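Long-range contact in ESSC (Geobacillus thermodenitrificans, PDB 5FWH), which is a component of the bacterial Type VII secretion apparatus, an FtsK/SpoIIIE-type ATPase that probably takes part in protein export, here as its N-terminal forkhead-associated region: residues 95-100 / 189-194. Sequence-based numbering, arbitrary orientation.
Sequences KYVYYV and TETMPP
Glu190 touches two tyrosine rings of the neighbouring strand, Tyr96 through OE2 and Tyr98 through CG. The Glu190 chain runs out nearly straight past CG and lies along Tyr98 in the same direction, with CG 3.8 Å from Tyr98 CE1; the carboxylate lies 19° from the plane of that ring. Glu190 OE2 meets the rim of the Tyr96 ring almost level with it, 3.4 Å from Tyr96 CD2. Water 1 ties the two ends together, accepting from Tyr98 OH at 2.6 Å and donating to Glu190 OE2. Tyr96 has CG beside its backbone N (chi1 -64°), which brings CE2 to within 3.4 Å of Pro194 CG, while its hydroxyl is hydrogen-bonded to Glu183 and to the backbone N of Val184. An alanine in place of this tyrosine is likely to leave Pro194 without its ring partner and Glu183 without that hydroxyl. In this FHA-type beta fold, strand 94-99 pairs on one side with 175-180 and on the other with the short, weakly bonded antiparallel edge strand 189-190, through Tyr99 N to Thr189 O (2.8 Å); just past that strand, a nearly straight bond runs from Thr191 N to Val97 O (3.1 Å). Thr191 CG2 packs against Tyr99 CB at 3.4 Å, and selenomethionine Met192, turning twice along its side chain, brings CE to Val97 CG2.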
loop_
_atom_site.group_PDB
_atom_site.type_symbol
_atom_site.label_atom_id
_atom_site.label_comp_id
_atom_site.label_asym_id
_atom_site.label_seq_id
_atom_site.Cartn_x
_atom_site.Cartn_y
_atom_site.Cartn_z
ATOM N N LYS A 95 5.733 -11.328 -4.993
ATOM C CA LYS A 95 6.206 -11.445 -3.626
ATOM C C LYS A 95 7.650 -11.912 -3.599
ATOM O O LYS A 95 7.992 -12.996 -4.103
ATOM C CB LYS A 95 5.305 -12.411 -2.839
ATOM C CG LYS A 95 5.353 -12.175 -1.330
ATOM C CD LYS A 95 4.306 -12.937 -0.534
ATOM C CE LYS A 95 4.732 -14.370 -0.305
ATOM N NZ LYS A 95 5.970 -14.490 0.514
ATOM N N TYR A 96 8.500 -11.082 -3.005
ATOM C CA TYR A 96 9.901 -11.320 -2.898
ATOM C C TYR A 96 10.171 -11.499 -1.442
ATOM O O TYR A 96 9.597 -10.775 -0.656
ATOM C CB TYR A 96 10.637 -10.060 -3.314
ATOM C CG TYR A 96 10.454 -9.673 -4.714
ATOM C CD1 TYR A 96 9.384 -8.916 -5.089
ATOM C CD2 TYR A 96 11.378 -10.087 -5.681
ATOM C CE1 TYR A 96 9.198 -8.589 -6.393
ATOM C CE2 TYR A 96 11.211 -9.751 -6.984
ATOM C CZ TYR A 96 10.121 -9.004 -7.334
ATOM O OH TYR A 96 9.954 -8.665 -8.633
ATOM N N VAL A 97 11.095 -12.351 -1.076
ATOM C CA VAL A 97 11.461 -12.472 0.332
ATOM C C VAL A 97 12.935 -12.347 0.395
ATOM O O VAL A 97 13.628 -12.986 -0.328
ATOM C CB VAL A 97 10.994 -13.783 0.996
ATOM C CG1 VAL A 97 11.387 -13.817 2.477
ATOM C CG2 VAL A 97 9.487 -13.890 0.855
ATOM N N TYR A 98 13.398 -11.449 1.241
ATOM C CA TYR A 98 14.812 -11.219 1.439
ATOM C C TYR A 98 15.256 -11.644 2.808
ATOM O O TYR A 98 14.556 -11.381 3.818
ATOM C CB TYR A 98 15.140 -9.720 1.267
ATOM C CG TYR A 98 14.687 -9.219 -0.112
ATOM C CD1 TYR A 98 15.374 -9.584 -1.300
ATOM C CD2 TYR A 98 13.542 -8.465 -0.231
ATOM C CE1 TYR A 98 14.940 -9.141 -2.548
ATOM C CE2 TYR A 98 13.122 -8.005 -1.469
ATOM C CZ TYR A 98 13.815 -8.380 -2.618
ATOM O OH TYR A 98 13.316 -7.881 -3.794
ATOM N N TYR A 99 16.458 -12.198 2.837
ATOM C CA TYR A 99 17.163 -12.538 4.066
ATOM C C TYR A 99 18.005 -11.335 4.488
ATOM O O TYR A 99 18.841 -10.874 3.732
ATOM C CB TYR A 99 18.008 -13.821 3.874
ATOM C CG TYR A 99 18.837 -14.123 5.065
ATOM C CD1 TYR A 99 18.240 -14.595 6.203
ATOM C CD2 TYR A 99 20.196 -13.871 5.083
ATOM C CE1 TYR A 99 18.969 -14.830 7.360
ATOM C CE2 TYR A 99 20.954 -14.110 6.234
ATOM C CZ TYR A 99 20.330 -14.604 7.364
ATOM O OH TYR A 99 21.020 -14.861 8.514
ATOM N N VAL A 100 17.740 -10.808 5.685
ATOM C CA VAL A 100 18.381 -9.601 6.157
ATOM C C VAL A 100 18.961 -9.797 7.566
ATOM O O VAL A 100 19.215 -8.829 8.259
ATOM C CB VAL A 100 17.425 -8.384 6.131
ATOM C CG1 VAL A 100 17.018 -8.031 4.705
ATOM C CG2 VAL A 100 16.184 -8.626 6.995
ATOM N N THR A 189 19.787 -10.052 -0.299
ATOM C CA THR A 189 19.746 -11.517 -0.553
ATOM C C THR A 189 18.361 -12.145 -0.711
ATOM O O THR A 189 17.661 -12.388 0.285
ATOM C CB THR A 189 20.334 -12.336 0.627
ATOM O OG1 THR A 189 21.523 -11.749 1.126
ATOM C CG2 THR A 189 20.605 -13.811 0.206
ATOM N N GLU A 190 18.004 -12.528 -1.929
ATOM C CA GLU A 190 16.777 -13.271 -2.125
ATOM C C GLU A 190 16.886 -14.652 -1.469
ATOM O O GLU A 190 17.897 -15.268 -1.564
ATOM C CB GLU A 190 16.420 -13.396 -3.606
ATOM C CG GLU A 190 15.181 -12.611 -4.029
ATOM C CD GLU A 190 15.184 -12.278 -5.527
ATOM O OE1 GLU A 190 15.869 -13.011 -6.293
ATOM O OE2 GLU A 190 14.533 -11.279 -5.933
ATOM N N THR A 191 15.850 -15.082 -0.758
ATOM C CA THR A 191 15.792 -16.434 -0.177
ATOM C C THR A 191 15.006 -17.430 -1.025
ATOM O O THR A 191 14.899 -18.618 -0.631
ATOM C CB THR A 191 15.122 -16.423 1.209
ATOM O OG1 THR A 191 13.692 -16.408 1.067
ATOM C CG2 THR A 191 15.552 -15.230 1.985
HETATM N N MSE A 192 14.493 -16.929 -2.162
HETATM C CA MSE A 192 13.512 -17.577 -3.031
HETATM C C MSE A 192 13.538 -16.993 -4.410
HETATM O O MSE A 192 13.838 -15.805 -4.541
HETATM C CB MSE A 192 12.139 -17.063 -2.613
HETATM C CG MSE A 192 11.130 -18.180 -2.558
HETATM SE SE MSE A 192 11.415 -18.848 -0.740
HETATM C CE MSE A 192 10.170 -17.636 0.218
ATOM N N PRO A 193 13.153 -17.763 -5.440
ATOM C CA PRO A 193 12.609 -17.129 -6.655
ATOM C C PRO A 193 11.337 -16.297 -6.336
ATOM O O PRO A 193 10.545 -16.699 -5.490
ATOM C CB PRO A 193 12.234 -18.329 -7.547
ATOM C CG PRO A 193 13.137 -19.412 -7.118
ATOM C CD PRO A 193 13.470 -19.185 -5.669
ATOM N N PRO A 194 11.135 -15.153 -6.999
ATOM C CA PRO A 194 9.946 -14.342 -6.675
ATOM C C PRO A 194 8.592 -15.028 -6.962
ATOM O O PRO A 194 8.488 -15.745 -7.948
ATOM C CB PRO A 194 10.121 -13.114 -7.567
ATOM C CG PRO A 194 11.601 -13.017 -7.782
ATOM C CD PRO A 194 12.071 -14.422 -7.871
HETATM O O HOH W 1 14.673 -8.034 -5.983
#